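Mannan endo-1,4-beta-mannosidase (Mytilus edulis, PDB 2C0H) hydrolyses internal beta-1,4-mannosidic linkages in the backbones of mannans, acting as a monomeric endo-mannanase of glycosyl hydrolase family 5. Local coordinates at residues 269-281 against 303-317. The protein carries 3 engineered substitutions. Sequence-based numbering, arbitrary orientation.
Sequences NHFGNESPFKHSF and MSSESMFEWAYTKGY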
ATOM      1  N   ASN A 269      -7.362  23.977  -3.026  1.00 25.21           N
ATOM      2  CA  ASN A 269      -8.692  23.589  -3.529  1.00 24.74           C
ATOM      3  C   ASN A 269      -8.765  23.185  -5.001  1.00 23.87           C
ATOM      4  O   ASN A 269      -9.836  23.196  -5.581  1.00 23.78           O
ATOM      5  CB  ASN A 269      -9.743  24.679  -3.229  1.00 25.62           C
ATOM      6  CG  ASN A 269     -11.170  24.124  -3.145  1.00 26.68           C
ATOM      7  OD1 ASN A 269     -11.448  23.203  -2.375  1.00 32.12           O
ATOM      8  ND2 ASN A 269     -12.084  24.700  -3.929  1.00 30.66           N
ATOM      9  N   HIS A 270      -7.641  22.801  -5.604  1.00 22.85           N
ATOM     10  CA  HIS A 270      -7.666  22.271  -6.969  1.00 22.58           C
ATOM     11  C   HIS A 270      -6.772  21.046  -7.068  1.00 21.40           C
ATOM     12  O   HIS A 270      -5.720  20.997  -6.446  1.00 20.85           O
ATOM     13  CB  HIS A 270      -7.199  23.321  -7.981  1.00 23.57           C
ATOM     14  CG  HIS A 270      -8.120  24.497  -8.099  1.00 25.58           C
ATOM     15  ND1 HIS A 270      -9.245  24.485  -8.895  1.00 29.54           N
ATOM     16  CD2 HIS A 270      -8.077  25.723  -7.529  1.00 28.70           C
ATOM     17  CE1 HIS A 270      -9.857  25.653  -8.808  1.00 29.84           C
ATOM     18  NE2 HIS A 270      -9.168  26.422  -7.984  1.00 29.92           N
ATOM     19  N   PHE A 271      -7.221  20.050  -7.827  1.00 21.20           N
ATOM     20  CA  PHE A 271      -6.352  18.926  -8.188  1.00 20.48           C
ATOM     21  C   PHE A 271      -5.419  19.335  -9.339  1.00 20.45           C
ATOM     22  O   PHE A 271      -5.826  20.033 -10.267  1.00 20.02           O
ATOM     23  CB  PHE A 271      -7.170  17.697  -8.612  1.00 19.86           C
ATOM     24  CG  PHE A 271      -7.728  16.880  -7.454  1.00 18.84           C
ATOM     25  CD1 PHE A 271      -6.885  16.213  -6.574  1.00 17.90           C
ATOM     26  CD2 PHE A 271      -9.097  16.744  -7.264  1.00 19.43           C
ATOM     27  CE1 PHE A 271      -7.387  15.444  -5.528  1.00 18.33           C
ATOM     28  CE2 PHE A 271      -9.596  15.981  -6.216  1.00 19.26           C
ATOM     29  CZ  PHE A 271      -8.739  15.335  -5.343  1.00 19.49           C
ATOM     30  N   GLY A 272      -4.171  18.885  -9.280  1.00 20.37           N
ATOM     31  CA  GLY A 272      -3.255  19.039 -10.404  1.00 20.28           C
ATOM     32  C   GLY A 272      -3.667  18.147 -11.557  1.00 20.31           C
ATOM     33  O   GLY A 272      -4.392  17.174 -11.358  1.00 19.81           O
ATOM     34  N   ASN A 273      -3.175  18.454 -12.756  1.00 20.73           N
ATOM     35  CA  ASN A 273      -3.539  17.707 -13.956  1.00 20.38           C
ATOM     36  C   ASN A 273      -3.132  16.237 -13.901  1.00 20.02           C
ATOM     37  O   ASN A 273      -3.677  15.428 -14.632  1.00 20.77           O
ATOM     38  CB  ASN A 273      -2.937  18.340 -15.212  1.00 21.03           C
ATOM     39  CG  ASN A 273      -3.518  17.750 -16.504  1.00 21.92           C
ATOM     40  OD1 ASN A 273      -4.739  17.681 -16.681  1.00 26.61           O
ATOM     41  ND2 ASN A 273      -2.643  17.319 -17.402  1.00 26.07           N
ATOM     42  N   GLU A 274      -2.176  15.890 -13.044  1.00 19.15           N
ATOM     43  CA  GLU A 274      -1.768  14.493 -12.890  1.00 19.04           C
ATOM     44  C   GLU A 274      -2.736  13.621 -12.072  1.00 18.17           C
ATOM     45  O   GLU A 274      -2.636  12.385 -12.087  1.00 18.21           O
ATOM     46  CB  GLU A 274      -0.350  14.419 -12.291  1.00 19.40           C
ATOM     47  CG  GLU A 274      -0.255  14.548 -10.776  1.00 21.81           C
ATOM     48  CD  GLU A 274      -0.421  15.955 -10.254  1.00 25.13           C
ATOM     49  OE1 GLU A 274      -0.412  16.917 -11.054  1.00 26.54           O
ATOM     50  OE2 GLU A 274      -0.560  16.089  -9.016  1.00 27.32           O
ATOM     51  N   SER A 275      -3.674  14.230 -11.344  1.00 16.59           N
ATOM     52  CA  SER A 275      -4.523  13.467 -10.425  1.00 16.16           C
ATOM     53  C   SER A 275      -5.451  12.448 -11.098  1.00 15.17           C
ATOM     54  O   SER A 275      -6.068  12.768 -12.108  1.00 14.40           O
ATOM     55  CB  SER A 275      -5.403  14.399  -9.589  1.00 15.92           C
ATOM     56  OG  SER A 275      -6.316  13.649  -8.805  1.00 16.01           O
ATOM     57  N   PRO A 276      -5.569  11.234 -10.522  1.00 15.07           N
ATOM     58  CA  PRO A 276      -6.556  10.268 -11.011  1.00 14.51           C
ATOM     59  C   PRO A 276      -8.000  10.740 -10.908  1.00 14.16           C
ATOM     60  O   PRO A 276      -8.857  10.148 -11.542  1.00 15.73           O
ATOM     61  CB  PRO A 276      -6.330   9.025 -10.147  1.00 15.56           C
ATOM     62  CG  PRO A 276      -5.476   9.443  -9.025  1.00 17.26           C
ATOM     63  CD  PRO A 276      -4.762  10.678  -9.418  1.00 15.07           C
ATOM     64  N   PHE A 277      -8.283  11.777 -10.126  1.00 13.33           N
ATOM     65  CA  PHE A 277      -9.640  12.338 -10.136  1.00 13.89           C
ATOM     66  C   PHE A 277      -9.918  13.322 -11.289  1.00 15.08           C
ATOM     67  O   PHE A 277     -11.040  13.839 -11.396  1.00 16.28           O
ATOM     68  CB  PHE A 277      -9.968  12.974  -8.772  1.00 12.99           C
ATOM     69  CG  PHE A 277     -10.142  11.963  -7.663  1.00 12.22           C
ATOM     70  CD1 PHE A 277     -11.216  11.075  -7.643  1.00 11.92           C
ATOM     71  CD2 PHE A 277      -9.229  11.883  -6.618  1.00 14.28           C
ATOM     72  CE1 PHE A 277     -11.362  10.131  -6.635  1.00 13.18           C
ATOM     73  CE2 PHE A 277      -9.385  10.947  -5.600  1.00 13.05           C
ATOM     74  CZ  PHE A 277     -10.440  10.063  -5.605  1.00 12.79           C
ATOM     75  N   LYS A 278      -8.934  13.569 -12.154  1.00 14.82           N
ATOM     76  CA  LYS A 278      -9.108  14.437 -13.338  1.00 15.81           C
ATOM     77  C   LYS A 278      -9.126  13.654 -14.654  1.00 15.64           C
ATOM     78  O   LYS A 278      -9.313  14.246 -15.734  1.00 17.45           O
ATOM     79  CB  LYS A 278      -7.998  15.488 -13.398  1.00 16.43           C
ATOM     80  CG  LYS A 278      -7.982  16.481 -12.232  1.00 21.10           C
ATOM     81  CD  LYS A 278      -9.314  17.210 -12.040  1.00 25.77           C
ATOM     82  CE  LYS A 278      -9.754  17.974 -13.270  1.00 27.24           C
ATOM     83  NZ  LYS A 278     -10.988  18.782 -12.985  1.00 28.35           N
ATOM     84  N   HIS A 279      -8.950  12.340 -14.565  1.00 15.23           N
ATOM     85  CA  HIS A 279      -8.846  11.482 -15.749  1.00 14.99           C
ATOM     86  C   HIS A 279      -9.407  10.096 -15.476  1.00 15.06           C
ATOM     87  O   HIS A 279      -9.486   9.655 -14.324  1.00 14.87           O
ATOM     88  CB  HIS A 279      -7.373  11.315 -16.161  1.00 15.62           C
ATOM     89  CG  HIS A 279      -6.652  12.599 -16.407  1.00 17.53           C
ATOM     90  ND1 HIS A 279      -6.739  13.288 -17.595  1.00 20.00           N
ATOM     91  CD2 HIS A 279      -5.834  13.323 -15.609  1.00 18.26           C
ATOM     92  CE1 HIS A 279      -6.008  14.386 -17.517  1.00 20.85           C
ATOM     93  NE2 HIS A 279      -5.447  14.428 -16.321  1.00 20.58           N
ATOM     94  N   SER A 280      -9.747   9.392 -16.542  1.00 14.67           N
ATOM     95  CA  SER A 280     -10.054   7.972 -16.463  1.00 14.96           C
ATOM     96  C   SER A 280      -8.756   7.174 -16.359  1.00 14.71           C
ATOM     97  O   SER A 280      -7.696   7.647 -16.786  1.00 14.50           O
ATOM     98  CB  SER A 280     -10.869   7.518 -17.678  1.00 15.87           C
ATOM     99  OG  SER A 280     -12.171   8.105 -17.637  1.00 19.95           O
ATOM    100  N   PHE A 281      -8.862   5.985 -15.772  1.00 14.45           N
ATOM    101  CA  PHE A 281      -7.738   5.077 -15.621  1.00 14.68           C
ATOM    102  C   PHE A 281      -6.971   4.922 -16.943  1.00 13.80           C
ATOM    103  O   PHE A 281      -5.737   4.891 -16.945  1.00 14.01           O
ATOM    104  CB  PHE A 281      -8.253   3.727 -15.115  1.00 15.13           C
ATOM    105  CG  PHE A 281      -7.246   2.615 -15.170  1.00 15.49           C
ATOM    106  CD1 PHE A 281      -6.313   2.461 -14.177  1.00 17.74           C
ATOM    107  CD2 PHE A 281      -7.274   1.701 -16.212  1.00 16.40           C
ATOM    108  CE1 PHE A 281      -5.399   1.398 -14.220  1.00 16.43           C
ATOM    109  CE2 PHE A 281      -6.369   0.657 -16.266  1.00 17.49           C
ATOM    110  CZ  PHE A 281      -5.427   0.518 -15.277  1.00 16.39           C
ATOM    111  N   MET A 303     -15.251  17.986  -4.246  1.00 17.25           N
ATOM    112  CA  MET A 303     -15.974  16.734  -4.481  1.00 16.96           C
ATOM    113  C   MET A 303     -16.494  16.152  -3.144  1.00 16.06           C
ATOM    114  O   MET A 303     -15.765  16.169  -2.154  1.00 16.57           O
ATOM    115  CB  MET A 303     -15.046  15.688  -5.132  1.00 17.51           C
ATOM    116  CG  MET A 303     -14.468  16.038  -6.486  1.00 17.67           C
ATOM    117  SD  MET A 303     -13.360  14.700  -7.070  1.00 19.44           S
ATOM    118  CE  MET A 303     -14.534  13.507  -7.657  1.00 21.35           C
ATOM    119  N   SER A 304     -17.729  15.627  -3.111  1.00 15.08           N
ATOM    120  CA  SER A 304     -18.221  14.862  -1.957  1.00 14.32           C
ATOM    121  C   SER A 304     -17.521  13.501  -1.871  1.00 13.79           C
ATOM    122  O   SER A 304     -17.001  13.034  -2.892  1.00 13.34           O
ATOM    123  CB  SER A 304     -19.742  14.616  -2.032  1.00 13.75           C
ATOM    124  OG  SER A 304     -20.078  13.729  -3.097  1.00 14.92           O
ATOM    125  N   SER A 305     -17.507  12.896  -0.678  1.00 14.34           N
ATOM    126  CA  SER A 305     -16.991  11.512  -0.498  1.00 14.23           C
ATOM    127  C   SER A 305     -17.677  10.550  -1.462  1.00 14.39           C
ATOM    128  O   SER A 305     -17.034   9.707  -2.079  1.00 14.45           O
ATOM    129  CB  SER A 305     -17.138  11.008   0.949  1.00 15.47           C
ATOM    130  OG  SER A 305     -16.277  11.704   1.832  1.00 18.52           O
ATOM    131  N   GLU A 306     -18.993  10.680  -1.601  1.00 13.55           N
ATOM    132  CA  GLU A 306     -19.750   9.856  -2.543  1.00 13.72           C
ATOM    133  C   GLU A 306     -19.230   9.995  -3.984  1.00 13.21           C
ATOM    134  O   GLU A 306     -19.074   8.984  -4.691  1.00 13.01           O
ATOM    135  CB  GLU A 306     -21.236  10.242  -2.506  1.00 14.49           C
ATOM    136  CG  GLU A 306     -21.931   9.932  -1.219  1.00 15.35           C
ATOM    137  CD  GLU A 306     -22.013  11.123  -0.280  1.00 16.73           C
ATOM    138  OE1 GLU A 306     -21.055  11.941  -0.248  1.00 18.80           O
ATOM    139  OE2 GLU A 306     -23.040  11.220   0.436  1.00 17.60           O
ATOM    140  N   SER A 307     -18.996  11.235  -4.432  1.00 13.36           N
ATOM    141  CA  SER A 307     -18.494  11.505  -5.794  1.00 13.02           C
ATOM    142  C   SER A 307     -17.102  10.941  -6.018  1.00 12.65           C
ATOM    143  O   SER A 307     -16.809  10.482  -7.114  1.00 13.12           O
ATOM    144  CB  SER A 307     -18.476  13.001  -6.091  1.00 13.59           C
ATOM    145  OG  SER A 307     -19.814  13.489  -6.291  1.00 15.30           O
ATOM    146  N   MET A 308     -16.272  10.970  -4.987  1.00 12.81           N
ATOM    147  CA  MET A 308     -14.907  10.455  -5.106  1.00 12.62           C
ATOM    148  C   MET A 308     -14.948   8.913  -5.223  1.00 12.38           C
ATOM    149  O   MET A 308     -14.284   8.338  -6.096  1.00 12.29           O
ATOM    150  CB  MET A 308     -14.058  10.932  -3.928  1.00 12.58           C
ATOM    151  CG  MET A 308     -13.898  12.464  -3.880  1.00 13.39           C
ATOM    152  SD  MET A 308     -12.934  13.105  -2.497  1.00 14.69           S
ATOM    153  CE  MET A 308     -11.325  13.090  -3.244  1.00 14.41           C
ATOM    154  N   PHE A 309     -15.720   8.240  -4.377  1.00 12.42           N
ATOM    155  CA  PHE A 309     -15.912   6.761  -4.500  1.00 12.43           C
ATOM    156  C   PHE A 309     -16.537   6.427  -5.869  1.00 12.71           C
ATOM    157  O   PHE A 309     -16.118   5.476  -6.541  1.00 13.00           O
ATOM    158  CB  PHE A 309     -16.744   6.196  -3.344  1.00 13.04           C
ATOM    159  CG  PHE A 309     -15.942   5.868  -2.110  1.00 11.97           C
ATOM    160  CD1 PHE A 309     -15.407   4.601  -1.927  1.00 14.54           C
ATOM    161  CD2 PHE A 309     -15.765   6.800  -1.117  1.00 13.17           C
ATOM    162  CE1 PHE A 309     -14.673   4.291  -0.803  1.00 14.16           C
ATOM    163  CE2 PHE A 309     -15.064   6.483   0.046  1.00 14.68           C
ATOM    164  CZ  PHE A 309     -14.507   5.215   0.196  1.00 13.50           C
ATOM    165  N   GLU A 310     -17.508   7.227  -6.306  1.00 13.12           N
ATOM    166  CA  GLU A 310     -18.139   7.010  -7.610  1.00 13.48           C
ATOM    167  C   GLU A 310     -17.174   7.123  -8.775  1.00 12.85           C
ATOM    168  O   GLU A 310     -17.236   6.312  -9.714  1.00 13.26           O
ATOM    169  CB  GLU A 310     -19.294   7.994  -7.834  1.00 14.16           C
ATOM    170  CG  GLU A 310     -20.111   7.730  -9.109  1.00 16.47           C
ATOM    171  CD  GLU A 310     -21.050   6.547  -9.001  1.00 21.59           C
ATOM    172  OE1 GLU A 310     -21.162   5.957  -7.903  1.00 26.20           O
ATOM    173  OE2 GLU A 310     -21.689   6.200 -10.025  1.00 27.55           O
ATOM    174  N   TRP A 311     -16.311   8.142  -8.747  1.00 13.12           N
ATOM    175  CA  TRP A 311     -15.310   8.346  -9.806  1.00 12.86           C
ATOM    176  C   TRP A 311     -14.399   7.121  -9.872  1.00 13.20           C
ATOM    177  O   TRP A 311     -14.205   6.543 -10.950  1.00 12.69           O
ATOM    178  CB  TRP A 311     -14.490   9.621  -9.586  1.00 14.41           C
ATOM    179  CG  TRP A 311     -13.568   9.934 -10.738  1.00 14.71           C
ATOM    180  CD1 TRP A 311     -12.280   9.507 -10.896  1.00 16.37           C
ATOM    181  CD2 TRP A 311     -13.871  10.725 -11.894  1.00 16.80           C
ATOM    182  NE1 TRP A 311     -11.766   9.988 -12.067  1.00 15.13           N
ATOM    183  CE2 TRP A 311     -12.718  10.735 -12.708  1.00 16.93           C
ATOM    184  CE3 TRP A 311     -15.008  11.411 -12.327  1.00 18.25           C
ATOM    185  CZ2 TRP A 311     -12.668  11.414 -13.927  1.00 18.46           C
ATOM    186  CZ3 TRP A 311     -14.956  12.091 -13.524  1.00 18.55           C
ATOM    187  CH2 TRP A 311     -13.799  12.089 -14.318  1.00 18.13           C
ATOM    188  N   ALA A 312     -13.878   6.706  -8.725  1.00 12.18           N
ATOM    189  CA  ALA A 312     -12.976   5.537  -8.690  1.00 11.90           C
ATOM    190  C   ALA A 312     -13.679   4.313  -9.240  1.00 12.29           C
ATOM    191  O   ALA A 312     -13.117   3.570 -10.046  1.00 12.20           O
ATOM    192  CB  ALA A 312     -12.475   5.269  -7.283  1.00 11.22           C
ATOM    193  N   TYR A 313     -14.926   4.099  -8.833  1.00 11.89           N
ATOM    194  CA  TYR A 313     -15.661   2.869  -9.184  1.00 11.91           C
ATOM    195  C   TYR A 313     -16.004   2.817 -10.666  1.00 12.32           C
ATOM    196  O   TYR A 313     -15.913   1.747 -11.286  1.00 13.41           O
ATOM    197  CB  TYR A 313     -16.950   2.782  -8.321  1.00 11.82           C
ATOM    198  CG  TYR A 313     -17.753   1.486  -8.478  1.00 11.62           C
ATOM    199  CD1 TYR A 313     -17.265   0.264  -8.030  1.00 11.15           C
ATOM    200  CD2 TYR A 313     -19.023   1.486  -9.049  1.00 11.38           C
ATOM    201  CE1 TYR A 313     -17.976  -0.905  -8.171  1.00 10.43           C
ATOM    202  CE2 TYR A 313     -19.745   0.307  -9.210  1.00 12.19           C
ATOM    203  CZ  TYR A 313     -19.224  -0.900  -8.776  1.00 10.30           C
ATOM    204  OH  TYR A 313     -19.947  -2.090  -8.926  1.00 12.01           O
ATOM    205  N   THR A 314     -16.388   3.957 -11.245  1.00 13.17           N
ATOM    206  CA  THR A 314     -16.884   3.991 -12.624  1.00 14.04           C
ATOM    207  C   THR A 314     -15.881   4.352 -13.700  1.00 14.56           C
ATOM    208  O   THR A 314     -16.176   4.149 -14.884  1.00 16.30           O
ATOM    209  CB  THR A 314     -18.084   4.945 -12.779  1.00 14.30           C
ATOM    210  OG1 THR A 314     -17.695   6.292 -12.518  1.00 16.06           O
ATOM    211  CG2 THR A 314     -19.220   4.533 -11.864  1.00 15.49           C
ATOM    212  N   LYS A 315     -14.725   4.896 -13.331  1.00 14.80           N
ATOM    213  CA  LYS A 315     -13.754   5.347 -14.325  1.00 14.34           C
ATOM    214  C   LYS A 315     -12.542   4.443 -14.510  1.00 14.22           C
ATOM    215  O   LYS A 315     -11.545   4.887 -15.077  1.00 15.26           O
ATOM    216  CB  LYS A 315     -13.323   6.790 -14.040  1.00 15.35           C
ATOM    217  CG  LYS A 315     -14.480   7.782 -13.990  1.00 18.73           C
ATOM    218  CD  LYS A 315     -15.236   7.863 -15.309  1.00 21.56           C
ATOM    219  CE  LYS A 315     -16.122   9.102 -15.360  1.00 22.83           C
ATOM    220  NZ  LYS A 315     -16.781   9.279 -16.674  1.00 25.29           N
ATOM    221  N   GLY A 316     -12.653   3.187 -14.077  1.00 13.61           N
ATOM    222  CA  GLY A 316     -11.697   2.142 -14.454  1.00 13.40           C
ATOM    223  C   GLY A 316     -10.704   1.784 -13.383  1.00 12.94           C
ATOM    224  O   GLY A 316      -9.797   0.976 -13.626  1.00 13.12           O
ATOM    225  N   TYR A 317     -10.817   2.402 -12.213  1.00 11.79           N
ATOM    226  CA  TYR A 317      -9.958   2.046 -11.084  1.00 11.28           C
ATOM    227  C   TYR A 317     -10.477   0.787 -10.345  1.00 11.30           C
ATOM    228  O   TYR A 317     -11.612   0.351 -10.552  1.00 12.88           O
ATOM    229  CB  TYR A 317      -9.766   3.255 -10.152  1.00 11.28           C
ATOM    230  CG  TYR A 317      -9.235   4.470 -10.891  1.00 11.31           C
ATOM    231  CD1 TYR A 317      -7.865   4.639 -11.120  1.00 10.81           C
ATOM    232  CD2 TYR A 317     -10.096   5.445 -11.420  1.00 11.85           C
ATOM    233  CE1 TYR A 317      -7.379   5.728 -11.811  1.00 11.75           C
ATOM    234  CE2 TYR A 317      -9.614   6.548 -12.101  1.00 11.13           C
ATOM    235  CZ  TYR A 317      -8.250   6.703 -12.303  1.00 11.31           C
ATOM    236  OH  TYR A 317      -7.756   7.794 -13.010  1.00 12.99           O
TER
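The indole of W311 lies between F277 O over one face and K315 CG over the other, while its N-H edge meets P276 O and H279 O. F277 takes M308 CE over one ring face as a CH-pi contact, and M308 O approaches its edge; the Y317 ring carries F281 CB over its centre. In this TIM barrel the contact ties the loop that follows strand 260-263 to helix 305-314 and the turn beyond it, which leads into strand 319-322. Tryptophan suits its place because one flat side chain both packs and donates: W311 NE1 reaches P276 O at 3.0 Å, on a lone pair. W311 NE1 also reaches H279 O at 3.2 Å, from above the carbonyl plane. Y317 OH donates to H279 O (2.9 Å) from the opposite face of that plane, so two side-chain donors fix this carbonyl. A phenylalanine in place of W311 would probably cost P276 O this donor and H279 O one of its two side-chain donors. Long, flexible methionines fit the aromatic end: M308 bends at chi3 (90°), bringing CE within 3.7 Å of F277 CE2, and M303 SD makes Met-aromatic contacts with F271 and F277. At G316 phi is 103°, where a CB would jam against K315 O and also strike F281 CB, so glycine suits the turn. Beside it, F281 N donates to K315 O at 3.0 Å, nearly straight at 167°.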